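Long-range contacts in alpha-L-rhamnosidase (Streptomyces avermitilis, PDB 3W5M), which hydrolyses terminal non-reducing alpha-L-rhamnose residues from rhamnosides such as the citrus flavonoids naringin, rutin and hesperidin and the arabinogalactan-protein gum arabic: residues T604-L609 and L873-T878; L399-E404 and I415-D420; K794-A799 and M821-D826; D440-T445 and T550-G555; M592-P597 and Y653-A658. One frame throughout, in Å; residues are numbered along the deposited sequence.

Contact 1 of 5, residues T604-L609 and L873-T878; sequences TNVPML and LLHQRT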
# COMPACT_ATOMS: atom_id res chain seq x y z
N THR A 604 26.21 9.78 6.47
CA THR A 604 27.02 10.32 7.57
C THR A 604 28.27 9.44 7.73
O THR A 604 28.40 8.41 7.06
CB THR A 604 26.26 10.33 8.91
OG1 THR A 604 26.16 8.99 9.43
CG2 THR A 604 24.86 10.94 8.79
N ASN A 605 29.18 9.87 8.61
CA ASN A 605 30.33 9.05 9.03
C ASN A 605 29.96 7.85 9.91
O ASN A 605 30.83 7.01 10.17
CB ASN A 605 31.34 9.93 9.78
CG ASN A 605 30.77 10.50 11.07
OD1 ASN A 605 29.93 11.40 11.04
ND2 ASN A 605 31.23 9.97 12.21
N VAL A 606 28.71 7.78 10.38
CA VAL A 606 28.22 6.77 11.32
C VAL A 606 27.38 5.66 10.69
O VAL A 606 26.20 5.85 10.38
CB VAL A 606 27.39 7.43 12.43
CG1 VAL A 606 27.01 6.41 13.49
CG2 VAL A 606 28.18 8.57 13.05
N PRO A 607 27.99 4.46 10.52
CA PRO A 607 27.29 3.35 9.87
C PRO A 607 25.85 3.11 10.38
O PRO A 607 24.95 2.89 9.55
CB PRO A 607 28.20 2.16 10.16
CG PRO A 607 29.57 2.78 10.17
CD PRO A 607 29.37 4.09 10.89
N MET A 608 25.62 3.22 11.69
CA MET A 608 24.32 2.93 12.26
C MET A 608 23.23 3.91 11.80
O MET A 608 22.03 3.55 11.71
CB MET A 608 24.36 2.93 13.78
CG MET A 608 23.18 2.19 14.39
SD MET A 608 22.59 2.90 15.94
CE MET A 608 21.47 4.15 15.30
N LEU A 609 23.64 5.14 11.51
CA LEU A 609 22.64 6.12 11.07
C LEU A 609 22.35 5.92 9.61
O LEU A 609 21.22 6.16 9.17
CB LEU A 609 23.09 7.56 11.31
CG LEU A 609 23.28 7.98 12.76
CD1 LEU A 609 23.70 9.45 12.72
CD2 LEU A 609 22.07 7.73 13.65
N LEU A 873 19.64 9.77 22.66
CA LEU A 873 18.57 8.88 22.22
C LEU A 873 18.83 8.30 20.84
O LEU A 873 18.59 7.11 20.62
CB LEU A 873 17.22 9.60 22.24
CG LEU A 873 16.76 10.06 23.61
CD1 LEU A 873 15.39 10.67 23.48
CD2 LEU A 873 16.73 8.88 24.58
N LEU A 874 19.32 9.13 19.93
CA LEU A 874 19.52 8.70 18.55
C LEU A 874 20.57 7.59 18.45
O LEU A 874 20.37 6.61 17.72
CB LEU A 874 19.88 9.88 17.62
CG LEU A 874 19.96 9.50 16.14
CD1 LEU A 874 18.56 9.31 15.55
CD2 LEU A 874 20.73 10.56 15.36
N HIS A 875 21.68 7.74 19.19
CA HIS A 875 22.81 6.81 19.11
C HIS A 875 22.69 5.63 20.07
O HIS A 875 23.54 4.73 20.05
CB HIS A 875 24.12 7.54 19.40
CG HIS A 875 24.56 8.46 18.31
ND1 HIS A 875 24.74 8.03 17.01
CD2 HIS A 875 24.86 9.77 18.32
CE1 HIS A 875 25.12 9.05 16.26
NE2 HIS A 875 25.21 10.11 17.04
N GLN A 876 21.66 5.66 20.90
CA GLN A 876 21.38 4.60 21.87
C GLN A 876 21.26 3.23 21.18
O GLN A 876 20.58 3.11 20.16
CB GLN A 876 20.09 4.95 22.61
CG GLN A 876 19.64 3.98 23.70
CD GLN A 876 20.65 3.80 24.83
OE1 GLN A 876 21.59 3.01 24.71
NE2 GLN A 876 20.43 4.51 25.94
N ARG A 877 21.94 2.22 21.72
CA ARG A 877 21.93 0.87 21.12
C ARG A 877 21.14 -0.16 21.95
O ARG A 877 20.74 -1.22 21.46
CB ARG A 877 23.35 0.38 20.85
CG ARG A 877 24.05 1.11 19.70
CD ARG A 877 25.49 0.62 19.54
NE ARG A 877 25.54 -0.83 19.37
CZ ARG A 877 26.64 -1.56 19.47
NH1 ARG A 877 27.81 -0.99 19.73
NH2 ARG A 877 26.57 -2.88 19.31
N THR A 878 20.91 0.14 23.22
CA THR A 878 20.22 -0.81 24.08
C THR A 878 18.73 -0.54 24.03
O THR A 878 18.32 0.55 23.65
CB THR A 878 20.76 -0.77 25.53
OG1 THR A 878 20.65 0.56 26.03
CG2 THR A 878 22.22 -1.21 25.57
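Leu609 N bonds to Val606 O at 2.9 Å, fixing the first turn of helix 607-622 where it faces the end of helix 867-875. Val606 occupies the N-cap position, and its own N is held by Thr604 OG1 at 3.0 Å in an ST turn. No hydrogen bond crosses between the two segments, so their meeting rests on apolar and van der Waals contact. Leu609 and Met608 share most of the first segment's side of it, Leu609 with a forked end: CD2 touches Leu874 CD2 at 3.6 Å, while CD1 lies 3.8 Å from His875 CE1. It crosses both partners at about a right angle. His875 has CG anti to its carbonyl carbon (chi1 -72°), beside the backbone N, which brings CE1 to Leu609 CD1, and Val606 CG1 reaches CE1 obliquely at 4.3 Å. Met608 comes in alongside: bends at chi2 and chi3 (85°) bring its CE to 3.6 Å from Leu874 O, and its SD passes Arg877 CG at 4.4 Å. The NE of that arginine is paired with Asp887 in a salt bridge. Trimming Leu609 to an alanine would probably open a gap between Leu874 CD2 and His875 CE1 and leave the imidazole less restrained against turning. Leu609 also touches Val953, and Leu874 rests on Leu858 of helix 854-863 and on Ile930. The start of one helix thus packs on the end of another, 264 residues away in sequence, consistent with neighbouring helices of the (alpha/alpha)6-barrel domain.

Contact 2 of 5, residues L399-E404 and I415-D420; sequences LLAQLE and ITSGPD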
# COMPACT_ATOMS: atom_id res chain seq x y z
N LEU A 399 -13.85 -6.59 -16.02
CA LEU A 399 -12.90 -5.84 -16.86
C LEU A 399 -13.62 -4.77 -17.69
O LEU A 399 -14.70 -5.03 -18.24
CB LEU A 399 -12.19 -6.81 -17.83
CG LEU A 399 -11.23 -6.18 -18.84
CD1 LEU A 399 -9.95 -5.63 -18.21
CD2 LEU A 399 -10.90 -7.17 -19.96
N LEU A 400 -13.00 -3.61 -17.84
CA LEU A 400 -13.44 -2.60 -18.79
C LEU A 400 -12.24 -2.22 -19.66
O LEU A 400 -11.18 -1.84 -19.15
CB LEU A 400 -13.99 -1.36 -18.04
CG LEU A 400 -14.67 -0.29 -18.90
CD1 LEU A 400 -16.03 -0.81 -19.37
CD2 LEU A 400 -14.85 0.99 -18.11
N ALA A 401 -12.37 -2.38 -20.97
CA ALA A 401 -11.22 -2.06 -21.85
C ALA A 401 -11.67 -1.40 -23.15
O ALA A 401 -12.67 -1.81 -23.74
CB ALA A 401 -10.42 -3.33 -22.15
N GLN A 402 -10.93 -0.38 -23.56
CA GLN A 402 -11.23 0.38 -24.81
C GLN A 402 -9.94 0.70 -25.53
O GLN A 402 -9.12 1.44 -25.05
CB GLN A 402 -11.93 1.68 -24.46
CG GLN A 402 -12.38 2.55 -25.64
CD GLN A 402 -13.54 3.46 -25.20
OE1 GLN A 402 -14.55 2.98 -24.68
NE2 GLN A 402 -13.39 4.77 -25.42
N LEU A 403 -9.77 0.07 -26.70
CA LEU A 403 -8.61 0.29 -27.54
C LEU A 403 -9.01 1.20 -28.69
O LEU A 403 -9.99 0.92 -29.41
CB LEU A 403 -8.10 -1.06 -28.08
CG LEU A 403 -7.02 -1.00 -29.15
CD1 LEU A 403 -5.69 -0.57 -28.57
CD2 LEU A 403 -6.92 -2.36 -29.84
N GLU A 404 -8.27 2.29 -28.83
CA GLU A 404 -8.54 3.29 -29.87
C GLU A 404 -7.35 3.40 -30.80
O GLU A 404 -6.26 3.69 -30.37
CB GLU A 404 -8.81 4.63 -29.23
CG GLU A 404 -10.05 4.54 -28.34
CD GLU A 404 -10.47 5.88 -27.77
OE1 GLU A 404 -9.85 6.91 -28.13
OE2 GLU A 404 -11.41 5.88 -26.94
N ILE A 415 -12.08 -0.72 -30.45
CA ILE A 415 -12.34 -2.11 -30.08
C ILE A 415 -12.60 -2.07 -28.57
O ILE A 415 -11.86 -1.43 -27.84
CB ILE A 415 -11.12 -3.02 -30.41
CG1 ILE A 415 -10.73 -2.90 -31.90
CG2 ILE A 415 -11.37 -4.45 -29.97
CD1 ILE A 415 -11.80 -3.37 -32.87
N THR A 416 -13.68 -2.69 -28.12
CA THR A 416 -14.00 -2.65 -26.69
C THR A 416 -14.34 -4.01 -26.11
O THR A 416 -14.74 -4.94 -26.82
CB THR A 416 -15.20 -1.71 -26.39
OG1 THR A 416 -16.34 -2.19 -27.10
CG2 THR A 416 -14.93 -0.27 -26.81
N SER A 417 -14.19 -4.10 -24.79
CA SER A 417 -14.78 -5.15 -24.00
C SER A 417 -16.29 -5.14 -24.21
O SER A 417 -16.94 -4.06 -24.24
CB SER A 417 -14.44 -4.95 -22.52
OG SER A 417 -14.83 -3.66 -22.04
N GLY A 418 -16.82 -6.34 -24.33
CA GLY A 418 -18.24 -6.58 -24.61
C GLY A 418 -18.56 -8.05 -24.87
O GLY A 418 -17.70 -8.92 -24.68
N PRO A 419 -19.81 -8.33 -25.28
CA PRO A 419 -20.38 -9.68 -25.25
C PRO A 419 -19.68 -10.67 -26.17
O PRO A 419 -19.82 -11.88 -25.95
CB PRO A 419 -21.83 -9.46 -25.71
CG PRO A 419 -22.12 -8.01 -25.38
CD PRO A 419 -20.81 -7.33 -25.72
N ASP A 420 -18.94 -10.19 -27.17
CA ASP A 420 -18.29 -11.09 -28.12
C ASP A 420 -16.96 -11.70 -27.58
O ASP A 420 -16.37 -12.59 -28.21
CB ASP A 420 -18.14 -10.42 -29.49
CG ASP A 420 -17.61 -8.95 -29.42
OD1 ASP A 420 -17.59 -8.29 -28.33
OD2 ASP A 420 -17.24 -8.44 -30.51
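Leu403 and Ile415 exchange both backbone bonds of an antiparallel hydrogen-bonded pair, Leu403 N to Ile415 O at 2.8 Å and Ile415 N to Leu403 O at 2.9 Å. Further along, Ser417 N donates to Ala401 O at 2.9 Å. The return bond is made by a side chain: Ala401 N points almost straight (170°) at Ser417 OG, 3.0 Å away. That hydroxyl sits between the backbone N and the carbonyl carbon of its own residue (chi1 55°), close enough to the backbone to replace the carbonyl as the chain leaves the strand; it also bonds Lys121 O. Gln402 and Thr416 form the intervening non-hydrogen-bonded pair, with side chains lying side by side and Gln402 OE1 3.9 Å from Thr416 CG2. The amide of Gln402 is fixed in rotation, since NE2 donates to Glu404 OE2 at 2.7 Å and OE1 receives Ser119 N and Ala120 N. On the other face Leu403 CB and Ile415 CB lie 4.3 Å apart, and both side chains pack on Phe309 of strand 303-311. Strand 398-407 forms a hairpin with strand 412-416, an outermost strand of this mixed sheet, and pairs on its other side with strand 316-326.

Contact 3 of 5, residues K794-A799 and M821-D826; sequences KAFQTA and MNLVPD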
# COMPACT_ATOMS: atom_id res chain seq x y z
N LYS A 794 -6.86 27.14 26.05
CA LYS A 794 -7.14 27.62 27.42
C LYS A 794 -7.79 26.52 28.26
O LYS A 794 -7.36 26.27 29.39
CB LYS A 794 -8.03 28.85 27.44
CG LYS A 794 -7.80 29.63 28.73
CD LYS A 794 -9.06 30.22 29.33
CE LYS A 794 -8.71 30.93 30.65
NZ LYS A 794 -9.86 31.67 31.24
N ALA A 795 -8.80 25.87 27.70
CA ALA A 795 -9.44 24.73 28.34
C ALA A 795 -8.41 23.63 28.59
O ALA A 795 -8.37 23.05 29.69
CB ALA A 795 -10.62 24.23 27.51
N PHE A 796 -7.53 23.38 27.62
CA PHE A 796 -6.49 22.39 27.80
C PHE A 796 -5.55 22.71 28.97
O PHE A 796 -5.22 21.81 29.77
CB PHE A 796 -5.65 22.22 26.52
CG PHE A 796 -4.63 21.13 26.61
CD1 PHE A 796 -3.41 21.36 27.24
CD2 PHE A 796 -4.90 19.86 26.07
CE1 PHE A 796 -2.48 20.35 27.34
CE2 PHE A 796 -3.96 18.85 26.18
CZ PHE A 796 -2.75 19.09 26.80
N GLN A 797 -5.09 23.96 29.05
CA GLN A 797 -4.07 24.32 30.05
C GLN A 797 -4.67 24.23 31.44
O GLN A 797 -4.03 23.74 32.37
CB GLN A 797 -3.53 25.72 29.82
CG GLN A 797 -2.48 25.79 28.73
CD GLN A 797 -2.38 27.18 28.13
OE1 GLN A 797 -3.19 28.05 28.43
NE2 GLN A 797 -1.38 27.38 27.28
N THR A 798 -5.91 24.67 31.55
CA THR A 798 -6.62 24.61 32.82
C THR A 798 -6.81 23.18 33.32
O THR A 798 -6.68 22.92 34.53
CB THR A 798 -7.97 25.34 32.72
OG1 THR A 798 -7.72 26.72 32.42
CG2 THR A 798 -8.75 25.25 34.03
N ALA A 799 -7.07 22.25 32.40
CA ALA A 799 -7.41 20.88 32.77
C ALA A 799 -6.20 20.03 33.06
O ALA A 799 -6.25 19.21 33.98
CB ALA A 799 -8.29 20.23 31.68
N MET A 821 2.83 21.04 20.20
CA MET A 821 1.59 21.64 19.72
C MET A 821 1.34 23.02 20.33
O MET A 821 0.28 23.61 20.13
CB MET A 821 0.39 20.72 19.96
CG MET A 821 0.50 19.39 19.21
SD MET A 821 -0.77 18.21 19.67
CE MET A 821 -0.43 16.91 18.46
N ASN A 822 2.34 23.51 21.06
CA ASN A 822 2.33 24.85 21.67
C ASN A 822 1.18 25.00 22.65
O ASN A 822 0.47 26.02 22.65
CB ASN A 822 2.36 25.94 20.59
CG ASN A 822 3.58 25.80 19.68
OD1 ASN A 822 4.70 25.68 20.16
ND2 ASN A 822 3.36 25.78 18.36
N LEU A 823 1.02 23.97 23.49
CA LEU A 823 -0.07 23.92 24.44
C LEU A 823 0.36 24.35 25.86
O LEU A 823 -0.47 24.83 26.59
CB LEU A 823 -0.76 22.56 24.45
CG LEU A 823 -1.39 22.21 23.08
CD1 LEU A 823 -1.89 20.78 23.05
CD2 LEU A 823 -2.52 23.14 22.67
N VAL A 824 1.64 24.20 26.19
CA VAL A 824 2.17 24.63 27.50
C VAL A 824 2.18 26.16 27.52
O VAL A 824 2.67 26.78 26.59
CB VAL A 824 3.62 24.14 27.72
CG1 VAL A 824 4.11 24.49 29.11
CG2 VAL A 824 3.76 22.64 27.51
N PRO A 825 1.66 26.80 28.59
CA PRO A 825 1.89 28.26 28.66
C PRO A 825 3.39 28.59 28.50
O PRO A 825 4.23 27.84 29.01
CB PRO A 825 1.37 28.65 30.05
CG PRO A 825 0.51 27.50 30.50
CD PRO A 825 1.04 26.27 29.82
N ASP A 826 3.72 29.68 27.82
CA ASP A 826 5.12 29.98 27.51
C ASP A 826 5.99 30.09 28.73
O ASP A 826 7.15 29.71 28.69
CB ASP A 826 5.26 31.20 26.63
CG ASP A 826 4.85 30.91 25.21
OD1 ASP A 826 3.64 31.00 24.95
OD2 ASP A 826 5.73 30.53 24.39
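Leu823 belongs to the Schellman motif that ends helix 812-820, its N bonded to Thr818 O, and from that turn its side chain and carbonyl meet Phe796 and Gln797 of helix 783-800. Asn822, the C-prime residue with positive phi, ends the helix, and its O bonds Arg793. Both helices lie in the six-hairpin glycosidase domain, consistent with its (alpha/alpha)6-barrel. With CG anti to the backbone N (chi1 -175°), the ring of Phe796 is presented to the loop, and Leu823 CD1 stands over one face, 4.1 Å from the centroid and just 7° off the ring normal: a CH-pi contact. Leu823 CB adds a second touch, 4.0 Å from Phe796 CE1. Tyr800 meets the same ring edge-to-face, while Leu823 also packs on Ala762 of helix 756-777. Beside this apolar pair, the extended chain of Gln797 carries NE2 to Leu823 O at 2.8 Å. The oxygen lies near the amide plane of Gln797, but the donor sits 42° above the carbonyl plane, off the lone-pair directions. A leucine in place of Gln797 would probably leave Leu823 O without this donor and cost the two segments the one hydrogen bond between them. Pro825 comes from the opposite direction: NE2 is 3.4 Å from Pro825 N, a tertiary nitrogen that cannot donate, and the flank of the proline ring closes in with its CD 3.7 Å from Gln797 CG.

Contact 4 of 5, residues D440-T445 and T550-G555; sequences DARKET and TYTLKG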
# COMPACT_ATOMS: atom_id res chain seq x y z
N ASP A 440 -0.85 -23.45 -12.24
CA ASP A 440 -0.56 -24.78 -12.81
C ASP A 440 -0.17 -24.60 -14.29
O ASP A 440 -1.00 -24.28 -15.15
CB ASP A 440 -1.78 -25.69 -12.59
CG ASP A 440 -1.55 -27.16 -13.03
OD1 ASP A 440 -0.52 -27.46 -13.69
OD2 ASP A 440 -2.43 -27.98 -12.72
N ALA A 441 1.12 -24.78 -14.59
CA ALA A 441 1.65 -24.48 -15.93
C ALA A 441 1.11 -25.45 -16.97
O ALA A 441 1.16 -25.17 -18.17
CB ALA A 441 3.19 -24.47 -15.93
N ARG A 442 0.56 -26.56 -16.51
CA ARG A 442 -0.05 -27.52 -17.43
C ARG A 442 -1.33 -26.98 -18.03
O ARG A 442 -1.76 -27.44 -19.09
CB ARG A 442 -0.34 -28.81 -16.71
CG ARG A 442 0.96 -29.56 -16.37
CD ARG A 442 0.68 -30.73 -15.47
NE ARG A 442 -0.13 -30.31 -14.34
CZ ARG A 442 -0.58 -31.13 -13.42
NH1 ARG A 442 -0.31 -32.42 -13.49
NH2 ARG A 442 -1.31 -30.67 -12.42
N LYS A 443 -1.91 -26.00 -17.35
CA LYS A 443 -3.17 -25.42 -17.78
C LYS A 443 -2.96 -24.18 -18.65
O LYS A 443 -3.92 -23.46 -18.95
CB LYS A 443 -4.04 -25.10 -16.57
CG LYS A 443 -4.58 -26.33 -15.86
CD LYS A 443 -5.35 -25.95 -14.61
CE LYS A 443 -6.03 -27.18 -14.00
NZ LYS A 443 -6.62 -27.00 -12.62
N GLU A 444 -1.71 -23.92 -19.05
CA GLU A 444 -1.42 -22.85 -19.99
C GLU A 444 -2.11 -23.10 -21.34
O GLU A 444 -2.28 -24.24 -21.76
CB GLU A 444 0.09 -22.67 -20.18
CG GLU A 444 0.72 -21.86 -19.04
CD GLU A 444 2.24 -21.86 -19.06
OE1 GLU A 444 2.83 -22.41 -20.02
OE2 GLU A 444 2.83 -21.30 -18.10
N THR A 445 -2.52 -22.02 -21.99
CA THR A 445 -3.15 -22.11 -23.31
C THR A 445 -2.24 -21.33 -24.25
O THR A 445 -2.46 -20.15 -24.54
CB THR A 445 -4.60 -21.56 -23.29
OG1 THR A 445 -4.58 -20.22 -22.79
CG2 THR A 445 -5.46 -22.39 -22.37
N THR A 550 2.13 -21.25 -5.12
CA THR A 550 2.27 -22.66 -5.44
C THR A 550 2.40 -22.72 -6.95
O THR A 550 1.63 -22.07 -7.67
CB THR A 550 1.02 -23.44 -4.96
OG1 THR A 550 0.79 -23.19 -3.56
CG2 THR A 550 1.15 -24.95 -5.19
N TYR A 551 3.38 -23.48 -7.44
CA TYR A 551 3.59 -23.58 -8.87
C TYR A 551 3.74 -25.04 -9.27
O TYR A 551 4.57 -25.73 -8.71
CB TYR A 551 4.88 -22.85 -9.29
CG TYR A 551 5.22 -22.96 -10.76
CD1 TYR A 551 4.49 -22.25 -11.73
CD2 TYR A 551 6.27 -23.78 -11.20
CE1 TYR A 551 4.79 -22.35 -13.08
CE2 TYR A 551 6.60 -23.87 -12.56
CZ TYR A 551 5.86 -23.16 -13.50
OH TYR A 551 6.15 -23.25 -14.84
N THR A 552 2.95 -25.49 -10.24
CA THR A 552 3.02 -26.87 -10.74
C THR A 552 3.67 -26.84 -12.12
O THR A 552 3.24 -26.11 -12.99
CB THR A 552 1.63 -27.52 -10.79
OG1 THR A 552 1.08 -27.54 -9.48
CG2 THR A 552 1.72 -28.97 -11.29
N LEU A 553 4.72 -27.63 -12.30
CA LEU A 553 5.54 -27.58 -13.52
C LEU A 553 4.86 -28.19 -14.75
O LEU A 553 4.07 -29.12 -14.61
CB LEU A 553 6.85 -28.32 -13.28
CG LEU A 553 7.97 -27.52 -12.60
CD1 LEU A 553 7.63 -27.18 -11.16
CD2 LEU A 553 9.28 -28.33 -12.65
N LYS A 554 5.20 -27.65 -15.92
CA LYS A 554 4.77 -28.25 -17.21
C LYS A 554 5.84 -29.19 -17.82
O LYS A 554 5.60 -29.80 -18.85
CB LYS A 554 4.32 -27.18 -18.21
CG LYS A 554 5.42 -26.24 -18.68
CD LYS A 554 4.90 -25.14 -19.59
CE LYS A 554 5.90 -24.00 -19.63
NZ LYS A 554 5.47 -22.98 -20.62
N GLY A 555 7.01 -29.27 -17.18
CA GLY A 555 8.13 -30.12 -17.65
C GLY A 555 8.77 -29.63 -18.92
O GLY A 555 8.99 -30.41 -19.85
O HOH W 1 5.39 -21.51 -16.86
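Asp440 and Thr552 form a parallel bridge with CA atoms 4.6 Å apart, and Ala441 N donates to Thr552 O at 3.0 Å (162°) before residues 441-443 coil into a 3-10 turn. Asp440 OD1 starts that turn as the acceptor of an Asx turn, with Arg442 N coming from above the carboxylate plane. It also takes Arg442 NE through its syn lone pair at 2.9 Å, while NH2 bonds OD2, so the guanidinium grips the carboxylate side-on in a salt bridge. This pairing holds the guanidinium with Thr552 CG2 over one face, toward its rim and 3.7 Å from Arg442 NH2. Ala441 CB touches Tyr551 OH at 3.4 Å and Lys554 CB at 3.7 Å. Farther on, Lys554 NZ uses the syn lone pair of Glu444 OE1 in a 2.8 Å salt bridge, the two side chains crossing at about a right angle. A water in the plane of the Tyr551 ring, at its edge, donates to both Tyr551 OH and Glu444 OE2, whose further partners are Glu559 and Tyr439 respectively. The bridge is the parallel step of a mixed, otherwise antiparallel sheet, joining strand 436-440 to strand 548-552 of the concanavalin-like beta-sandwich.

Contact 5 of 5, residues M592-P597 and Y653-A658; sequences MHTSAP and YTMESA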
# COMPACT_ATOMS: atom_id res chain seq x y z
N MET A 592 8.09 -4.23 -5.40
CA MET A 592 7.01 -3.48 -6.03
C MET A 592 6.49 -2.38 -5.13
O MET A 592 6.27 -2.62 -3.96
CB MET A 592 5.83 -4.40 -6.29
CG MET A 592 6.13 -5.40 -7.37
SD MET A 592 4.78 -6.60 -7.54
CE MET A 592 5.63 -7.81 -8.57
N HIS A 593 6.28 -1.19 -5.71
CA HIS A 593 5.66 -0.06 -4.97
C HIS A 593 5.22 1.00 -5.96
O HIS A 593 5.43 0.87 -7.17
CB HIS A 593 6.60 0.54 -3.89
CG HIS A 593 7.97 0.90 -4.37
ND1 HIS A 593 8.24 2.03 -5.11
CD2 HIS A 593 9.18 0.30 -4.15
CE1 HIS A 593 9.54 2.10 -5.36
NE2 HIS A 593 10.13 1.07 -4.77
N THR A 594 4.55 2.03 -5.45
CA THR A 594 4.21 3.16 -6.29
C THR A 594 5.41 3.71 -7.11
O THR A 594 6.54 3.81 -6.61
CB THR A 594 3.52 4.28 -5.48
OG1 THR A 594 3.02 5.28 -6.39
CG2 THR A 594 4.46 4.91 -4.50
N SER A 595 5.15 4.06 -8.37
CA SER A 595 6.22 4.53 -9.25
C SER A 595 6.44 5.99 -8.97
O SER A 595 5.88 6.86 -9.64
CB SER A 595 5.87 4.28 -10.74
OG SER A 595 4.49 4.61 -11.04
N ALA A 596 7.21 6.26 -7.91
CA ALA A 596 7.60 7.63 -7.57
C ALA A 596 9.08 7.58 -7.26
O ALA A 596 9.55 6.57 -6.73
CB ALA A 596 6.80 8.13 -6.36
N PRO A 597 9.83 8.65 -7.60
CA PRO A 597 11.27 8.66 -7.36
C PRO A 597 11.62 8.81 -5.88
O PRO A 597 10.84 9.38 -5.11
CB PRO A 597 11.76 9.91 -8.12
CG PRO A 597 10.54 10.75 -8.35
CD PRO A 597 9.36 9.84 -8.34
N TYR A 653 10.12 13.74 2.65
CA TYR A 653 11.54 13.91 2.35
C TYR A 653 12.02 12.80 1.41
O TYR A 653 12.69 13.06 0.40
CB TYR A 653 12.38 13.85 3.63
CG TYR A 653 12.55 15.13 4.44
CD1 TYR A 653 13.51 16.09 4.10
CD2 TYR A 653 11.82 15.33 5.59
CE1 TYR A 653 13.70 17.24 4.87
CE2 TYR A 653 12.00 16.48 6.37
CZ TYR A 653 12.95 17.43 6.01
OH TYR A 653 13.13 18.56 6.81
N THR A 654 11.68 11.56 1.73
CA THR A 654 12.40 10.44 1.13
C THR A 654 11.88 9.96 -0.22
O THR A 654 12.67 9.44 -1.00
CB THR A 654 12.53 9.28 2.10
OG1 THR A 654 11.32 9.20 2.84
CG2 THR A 654 13.69 9.56 3.09
N MET A 655 10.60 10.14 -0.52
CA MET A 655 10.07 9.88 -1.87
C MET A 655 9.16 11.02 -2.26
O MET A 655 8.61 11.71 -1.39
CB MET A 655 9.24 8.60 -1.91
CG MET A 655 10.01 7.34 -1.57
SD MET A 655 8.98 5.86 -1.54
CE MET A 655 8.66 5.55 -3.29
N GLU A 656 9.01 11.23 -3.56
CA GLU A 656 7.97 12.13 -4.05
C GLU A 656 6.63 11.50 -3.64
O GLU A 656 6.21 10.49 -4.19
CB GLU A 656 8.07 12.36 -5.56
CG GLU A 656 7.00 13.33 -6.07
CD GLU A 656 5.74 12.64 -6.58
OE1 GLU A 656 5.83 11.87 -7.56
OE2 GLU A 656 4.62 12.86 -6.00
N SER A 657 5.99 12.10 -2.64
CA SER A 657 4.81 11.53 -2.02
C SER A 657 3.56 12.34 -2.32
O SER A 657 2.46 11.98 -1.87
CB SER A 657 5.01 11.41 -0.48
OG SER A 657 6.08 10.50 -0.20
N ALA A 658 3.69 13.38 -3.15
CA ALA A 658 2.53 14.24 -3.45
C ALA A 658 1.41 13.53 -4.19
O ALA A 658 0.27 13.58 -3.78
CB ALA A 658 2.97 15.48 -4.22
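His593 meets Met655 obliquely, with ND1 4.0 Å from the methyl CE. The ring is steadied by the backbone of the following residue, since ND1 donates to Thr594 O at 2.9 Å, nearly in the imidazole plane. That oxygen also accepts Ala596 N, which arrives from the opposite face of the carbonyl plane; Ser595 is the centre of the inverse gamma turn this second bond closes. The methionine reaches the turn because its chain bends at chi3 (74°), which places CE beside the backbone, 3.7 Å from Ala596 O. Ala596 points its CB at the second segment and presses on Glu656 O at 3.3 Å. At Pro597 the backbones bond: Glu656 N donates to Pro597 O at 3.0 Å, nearly along the C=O axis. Met655 CA lies 3.4 Å from the same oxygen in a weaker CA-H...O contact. The proline ring crosses the glutamate side chain, with CD 4.0 Å from Glu656 CB. The carboxylate of Glu656 turns to Arg659 in a salt bridge, and Arg659 also bonds Ser595 O, which ties the two segments a second time. Residues 593-597 and 654-656 run 88° apart, just as the chain leaves strand 587-594. The link between helix 641-654 and helix 658-671 receives it, and Met655 and His593 also touch Gln620 and Arg621 of helix 607-622.

Contacts 2, 3 and 5 are buried, whereas contacts 1 and 4 are partly buried and reach the surface. Contacts 1 and 3 lie in the helical catalytic domain, with centres 34 Å apart; the first has no hydrogen bond across its segments, the second adds one side-chain-to-backbone bond. Contact 2 is a sheet contact held by backbone bonds and one serine hydroxyl, and contact 4 combines a single backbone bond with charged side chains. Contacts 4 and 5 reach the same ten-stranded sheet, yet contact 5 joins the end of strand 587-594 to the turn between two helices. Contacts 1 and 5 alternate along the chain, their nearest atoms about 10 Å apart, around helix 607-622.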